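Local coordinates for tailspike protein (Acinetobacter phage vB_ApiP_P1, PDB 6E1R) that probably recognises and cleaves the capsular polysaccharide of its Acinetobacter host, serving as the phage's trimeric receptor-binding hydrolase, at residues A[77-88]-A[109-117]. Sequence-based numbering, arbitrary orientation.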
ATOM      1  N   GLY A  77     -25.613 -30.476   9.973  1.00 55.92           N
ATOM      2  CA  GLY A  77     -24.410 -30.449   9.168  1.00 55.30           C
ATOM      3  C   GLY A  77     -23.279 -29.655   9.776  1.00 54.56           C
ATOM      4  O   GLY A  77     -22.337 -29.291   9.070  1.00 56.49           O
ATOM      5  N   VAL A  78     -23.345 -29.381  11.076  1.00 55.74           N
ATOM      6  CA  VAL A  78     -22.362 -28.549  11.758  1.00 55.05           C
ATOM      7  C   VAL A  78     -22.068 -29.159  13.122  1.00 48.76           C
ATOM      8  O   VAL A  78     -22.979 -29.610  13.822  1.00 48.09           O
ATOM      9  CB  VAL A  78     -22.865 -27.095  11.890  1.00 54.92           C
ATOM     10  CG1 VAL A  78     -22.437 -26.483  13.215  1.00 57.74           C
ATOM     11  CG2 VAL A  78     -22.355 -26.259  10.727  1.00 60.34           C
ATOM     12  N   LEU A  79     -20.790 -29.179  13.490  1.00 53.34           N
ATOM     13  CA  LEU A  79     -20.364 -29.625  14.810  1.00 49.29           C
ATOM     14  C   LEU A  79     -20.341 -28.430  15.757  1.00 49.80           C
ATOM     15  O   LEU A  79     -19.662 -27.434  15.488  1.00 56.46           O
ATOM     16  CB  LEU A  79     -18.990 -30.291  14.742  1.00 50.23           C
ATOM     17  CG  LEU A  79     -18.447 -30.835  16.065  1.00 50.50           C
ATOM     18  CD1 LEU A  79     -19.466 -31.742  16.734  1.00 49.29           C
ATOM     19  CD2 LEU A  79     -17.134 -31.572  15.851  1.00 51.76           C
ATOM     20  N   THR A  80     -21.068 -28.535  16.865  1.00 50.98           N
ATOM     21  CA  THR A  80     -21.207 -27.447  17.820  1.00 50.08           C
ATOM     22  C   THR A  80     -20.591 -27.856  19.150  1.00 50.75           C
ATOM     23  O   THR A  80     -20.532 -29.044  19.483  1.00 54.54           O
ATOM     24  CB  THR A  80     -22.679 -27.060  18.037  1.00 55.20           C
ATOM     25  OG1 THR A  80     -23.391 -28.165  18.608  1.00 59.21           O
ATOM     26  CG2 THR A  80     -23.331 -26.679  16.718  1.00 50.62           C
ATOM     27  N   VAL A  81     -20.124 -26.859  19.906  1.00 52.20           N
ATOM     28  CA  VAL A  81     -19.550 -27.143  21.219  1.00 54.29           C
ATOM     29  C   VAL A  81     -20.620 -27.690  22.157  1.00 56.57           C
ATOM     30  O   VAL A  81     -20.311 -28.448  23.086  1.00 53.19           O
ATOM     31  CB  VAL A  81     -18.857 -25.893  21.806  1.00 55.53           C
ATOM     32  CG1 VAL A  81     -18.141 -25.111  20.716  1.00 62.08           C
ATOM     33  CG2 VAL A  81     -19.845 -25.006  22.552  1.00 56.03           C
ATOM     34  N   SER A  82     -21.886 -27.327  21.935  1.00 46.71           N
ATOM     35  CA  SER A  82     -22.964 -27.880  22.746  1.00 48.63           C
ATOM     36  C   SER A  82     -23.102 -29.378  22.538  1.00 49.46           C
ATOM     37  O   SER A  82     -23.443 -30.108  23.475  1.00 52.80           O
ATOM     38  CB  SER A  82     -24.287 -27.186  22.416  1.00 49.72           C
ATOM     39  OG  SER A  82     -24.241 -25.809  22.741  1.00 63.75           O
ATOM     40  N   ALA A  83     -22.836 -29.856  21.323  1.00 48.83           N
ATOM     41  CA  ALA A  83     -22.857 -31.285  21.045  1.00 52.68           C
ATOM     42  C   ALA A  83     -21.662 -32.027  21.632  1.00 53.12           C
ATOM     43  O   ALA A  83     -21.591 -33.252  21.489  1.00 57.83           O
ATOM     44  CB  ALA A  83     -22.919 -31.519  19.534  1.00 49.27           C
ATOM     45  N   CYS A  84     -20.729 -31.331  22.280  1.00 53.31           N
ATOM     46  CA  CYS A  84     -19.570 -31.964  22.894  1.00 55.29           C
ATOM     47  C   CYS A  84     -19.599 -31.901  24.416  1.00 59.19           C
ATOM     48  O   CYS A  84     -18.579 -32.178  25.056  1.00 61.84           O
ATOM     49  CB  CYS A  84     -18.280 -31.333  22.365  1.00 52.92           C
ATOM     50  SG  CYS A  84     -18.059 -31.486  20.577  1.00 53.56           S
ATOM     51  N   GLY A  85     -20.733 -31.541  25.010  1.00 61.11           N
ATOM     52  CA  GLY A  85     -20.866 -31.513  26.452  1.00 62.79           C
ATOM     53  C   GLY A  85     -20.923 -30.139  27.086  1.00 64.44           C
ATOM     54  O   GLY A  85     -20.906 -30.050  28.320  1.00 70.04           O
ATOM     55  N   ALA A  86     -20.988 -29.070  26.297  1.00 56.13           N
ATOM     56  CA  ALA A  86     -21.042 -27.721  26.850  1.00 54.31           C
ATOM     57  C   ALA A  86     -22.422 -27.478  27.445  1.00 55.19           C
ATOM     58  O   ALA A  86     -23.423 -27.442  26.722  1.00 58.84           O
ATOM     59  CB  ALA A  86     -20.719 -26.691  25.773  1.00 47.66           C
ATOM     60  N   ASP A  87     -22.479 -27.304  28.764  1.00 56.86           N
ATOM     61  CA  ASP A  87     -23.745 -27.124  29.455  1.00 62.43           C
ATOM     62  C   ASP A  87     -23.982 -25.639  29.674  1.00 62.38           C
ATOM     63  O   ASP A  87     -23.221 -25.005  30.420  1.00 62.84           O
ATOM     64  CB  ASP A  87     -23.735 -27.868  30.790  1.00 67.39           C
ATOM     65  CG  ASP A  87     -25.097 -27.911  31.451  1.00 69.58           C
ATOM     66  OD1 ASP A  87     -26.084 -27.478  30.821  1.00 71.48           O
ATOM     67  OD2 ASP A  87     -25.181 -28.386  32.603  1.00 71.33           O
ATOM     68  N   PRO A  88     -24.999 -25.041  29.048  1.00 61.10           N
ATOM     69  CA  PRO A  88     -25.243 -23.603  29.254  1.00 61.12           C
ATOM     70  C   PRO A  88     -25.550 -23.232  30.693  1.00 62.64           C
ATOM     71  O   PRO A  88     -25.261 -22.102  31.105  1.00 66.12           O
ATOM     72  CB  PRO A  88     -26.436 -23.318  28.330  1.00 58.82           C
ATOM     73  CG  PRO A  88     -26.380 -24.398  27.293  1.00 55.66           C
ATOM     74  CD  PRO A  88     -25.875 -25.612  28.012  1.00 55.44           C
ATOM     75  N   ARG A 109     -13.158 -30.986  10.435  1.00 42.01           N
ATOM     76  CA  ARG A 109     -14.341 -30.186  10.158  1.00 42.00           C
ATOM     77  C   ARG A 109     -14.377 -29.001  11.110  1.00 47.38           C
ATOM     78  O   ARG A 109     -13.778 -29.028  12.188  1.00 50.27           O
ATOM     79  CB  ARG A 109     -15.621 -31.022  10.276  1.00 43.34           C
ATOM     80  CG  ARG A 109     -15.896 -31.561  11.670  1.00 49.60           C
ATOM     81  CD  ARG A 109     -17.082 -32.513  11.660  1.00 55.57           C
ATOM     82  NE  ARG A 109     -18.290 -31.882  11.134  1.00 55.03           N
ATOM     83  CZ  ARG A 109     -19.362 -32.550  10.718  1.00 53.13           C
ATOM     84  NH1 ARG A 109     -19.376 -33.875  10.762  1.00 55.15           N
ATOM     85  NH2 ARG A 109     -20.417 -31.894  10.255  1.00 52.98           N
ATOM     86  N   LYS A 110     -15.086 -27.955  10.694  1.00 44.31           N
ATOM     87  CA  LYS A 110     -15.109 -26.721  11.461  1.00 42.59           C
ATOM     88  C   LYS A 110     -15.905 -26.892  12.751  1.00 46.49           C
ATOM     89  O   LYS A 110     -16.813 -27.722  12.847  1.00 54.76           O
ATOM     90  CB  LYS A 110     -15.697 -25.575  10.635  1.00 39.35           C
ATOM     91  CG  LYS A 110     -17.194 -25.654  10.394  1.00 40.64           C
ATOM     92  CD  LYS A 110     -17.659 -24.445   9.596  1.00 49.95           C
ATOM     93  CE  LYS A 110     -19.172 -24.367   9.511  1.00 55.23           C
ATOM     94  NZ  LYS A 110     -19.610 -23.123   8.818  1.00 60.10           N
ATOM     95  N   LEU A 111     -15.546 -26.094  13.749  1.00 44.47           N
ATOM     96  CA  LEU A 111     -16.225 -26.068  15.034  1.00 40.97           C
ATOM     97  C   LEU A 111     -16.974 -24.751  15.182  1.00 43.15           C
ATOM     98  O   LEU A 111     -16.470 -23.693  14.792  1.00 50.16           O
ATOM     99  CB  LEU A 111     -15.230 -26.240  16.184  1.00 38.69           C
ATOM    100  CG  LEU A 111     -15.799 -26.193  17.602  1.00 41.71           C
ATOM    101  CD1 LEU A 111     -16.788 -27.326  17.830  1.00 40.62           C
ATOM    102  CD2 LEU A 111     -14.675 -26.233  18.623  1.00 49.47           C
ATOM    103  N   VAL A 112     -18.180 -24.818  15.736  1.00 45.34           N
ATOM    104  CA  VAL A 112     -19.045 -23.654  15.887  1.00 45.24           C
ATOM    105  C   VAL A 112     -19.395 -23.503  17.358  1.00 48.22           C
ATOM    106  O   VAL A 112     -19.855 -24.459  17.995  1.00 52.71           O
ATOM    107  CB  VAL A 112     -20.321 -23.780  15.035  1.00 48.45           C
ATOM    108  CG1 VAL A 112     -21.282 -22.644  15.347  1.00 47.28           C
ATOM    109  CG2 VAL A 112     -19.971 -23.799  13.555  1.00 50.97           C
ATOM    110  N   VAL A 113     -19.189 -22.305  17.892  1.00 47.57           N
ATOM    111  CA  VAL A 113     -19.550 -21.978  19.265  1.00 49.45           C
ATOM    112  C   VAL A 113     -20.918 -21.311  19.215  1.00 54.54           C
ATOM    113  O   VAL A 113     -21.059 -20.194  18.705  1.00 57.85           O
ATOM    114  CB  VAL A 113     -18.505 -21.070  19.927  1.00 46.16           C
ATOM    115  CG1 VAL A 113     -18.777 -20.946  21.418  1.00 47.11           C
ATOM    116  CG2 VAL A 113     -17.106 -21.606  19.678  1.00 39.72           C
ATOM    117  N   ASP A 114     -21.930 -21.994  19.746  1.00 54.03           N
ATOM    118  CA  ASP A 114     -23.312 -21.549  19.630  1.00 56.24           C
ATOM    119  C   ASP A 114     -23.821 -20.814  20.863  1.00 55.02           C
ATOM    120  O   ASP A 114     -24.916 -20.243  20.811  1.00 56.84           O
ATOM    121  CB  ASP A 114     -24.220 -22.744  19.311  1.00 59.37           C
ATOM    122  CG  ASP A 114     -23.923 -23.950  20.176  1.00 64.47           C
ATOM    123  OD1 ASP A 114     -22.797 -24.035  20.712  1.00 61.67           O
ATOM    124  OD2 ASP A 114     -24.809 -24.822  20.304  1.00 68.67           O
ATOM    125  N   PHE A 115     -23.070 -20.816  21.962  1.00 52.21           N
ATOM    126  CA  PHE A 115     -23.390 -19.970  23.103  1.00 53.97           C
ATOM    127  C   PHE A 115     -22.092 -19.589  23.799  1.00 53.35           C
ATOM    128  O   PHE A 115     -21.061 -20.248  23.636  1.00 53.93           O
ATOM    129  CB  PHE A 115     -24.364 -20.656  24.074  1.00 57.94           C
ATOM    130  CG  PHE A 115     -23.742 -21.748  24.899  1.00 59.42           C
ATOM    131  CD1 PHE A 115     -23.619 -23.032  24.396  1.00 58.40           C
ATOM    132  CD2 PHE A 115     -23.304 -21.496  26.189  1.00 60.80           C
ATOM    133  CE1 PHE A 115     -23.057 -24.040  25.157  1.00 57.53           C
ATOM    134  CE2 PHE A 115     -22.738 -22.498  26.954  1.00 59.48           C
ATOM    135  CZ  PHE A 115     -22.617 -23.772  26.438  1.00 56.86           C
ATOM    136  N   ASP A 116     -22.152 -18.514  24.582  1.00 55.42           N
ATOM    137  CA  ASP A 116     -20.948 -17.977  25.203  1.00 52.44           C
ATOM    138  C   ASP A 116     -20.400 -18.957  26.231  1.00 51.90           C
ATOM    139  O   ASP A 116     -21.129 -19.426  27.112  1.00 59.22           O
ATOM    140  CB  ASP A 116     -21.238 -16.625  25.854  1.00 54.76           C
ATOM    141  CG  ASP A 116     -21.646 -15.566  24.844  1.00 57.47           C
ATOM    142  OD1 ASP A 116     -21.287 -15.706  23.655  1.00 57.11           O
ATOM    143  OD2 ASP A 116     -22.323 -14.594  25.239  1.00 57.70           O
ATOM    144  N   LEU A 117     -19.111 -19.258  26.122  1.00 48.20           N
ATOM    145  CA  LEU A 117     -18.458 -20.222  26.990  1.00 50.18           C
ATOM    146  C   LEU A 117     -17.683 -19.518  28.096  1.00 49.43           C
ATOM    147  O   LEU A 117     -17.222 -18.385  27.940  1.00 43.01           O
ATOM    148  CB  LEU A 117     -17.514 -21.118  26.185  1.00 48.12           C
ATOM    149  CG  LEU A 117     -18.156 -21.920  25.052  1.00 42.49           C
ATOM    150  CD1 LEU A 117     -17.135 -22.829  24.389  1.00 41.44           C
ATOM    151  CD2 LEU A 117     -19.338 -22.721  25.567  1.00 44.36           C
TER
HETATM  152  O   HOH W   1     -19.025 -28.761  11.595  1.00 36.95           O
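V112 is bonded by its backbone to L79 and V81, the residues flanking T80, in a short parallel pair: V112 N gives its hydrogen to L79 O at 3.0 Å, and V81 N gives its own to V112 O at 3.1 Å. Upstream, a water takes the place of a direct backbone bond, accepting from L79 N and from R109 NE while donating to K110 O.

Strands 79-80 and 111-113, with helix 94-106 between them, form a beta-alpha-beta unit at the N-terminal end of the parallel beta-helix that makes up the body of this trimeric tailspike. Strand 129-133 pairs with the far side of 111-113, and helix 94-106 packs on L79 and L111.

A side-chain bond continues the link beyond the strands. S82 OG donates to D114 OD2 over 2.7 Å, reaching the syn side of the carboxylate but 29° out of its plane.

Apolar contacts divide between the two sides of the strand pair. V78 CG1 meets V112 CG2 at 3.7 Å, the two side chains crossing at about a right angle. On the side of L79 and L111, V81 lays CG1 against L111 CD1 and V113 CG2, and V81 CG2 meets L117 CD2 tip to tip at 3.8 Å.

F115 CG lies between the backbone N and the carbonyl carbon (chi1 74°), which puts the ring between P88 and L117. P88 CG sits over the centre of one face of the F115 ring, a CH-pi contact 3.9 Å from the centroid; L117 CD2 lies across the opposite face near the rim, and A86 CB abuts F115 CZ at 3.5 Å.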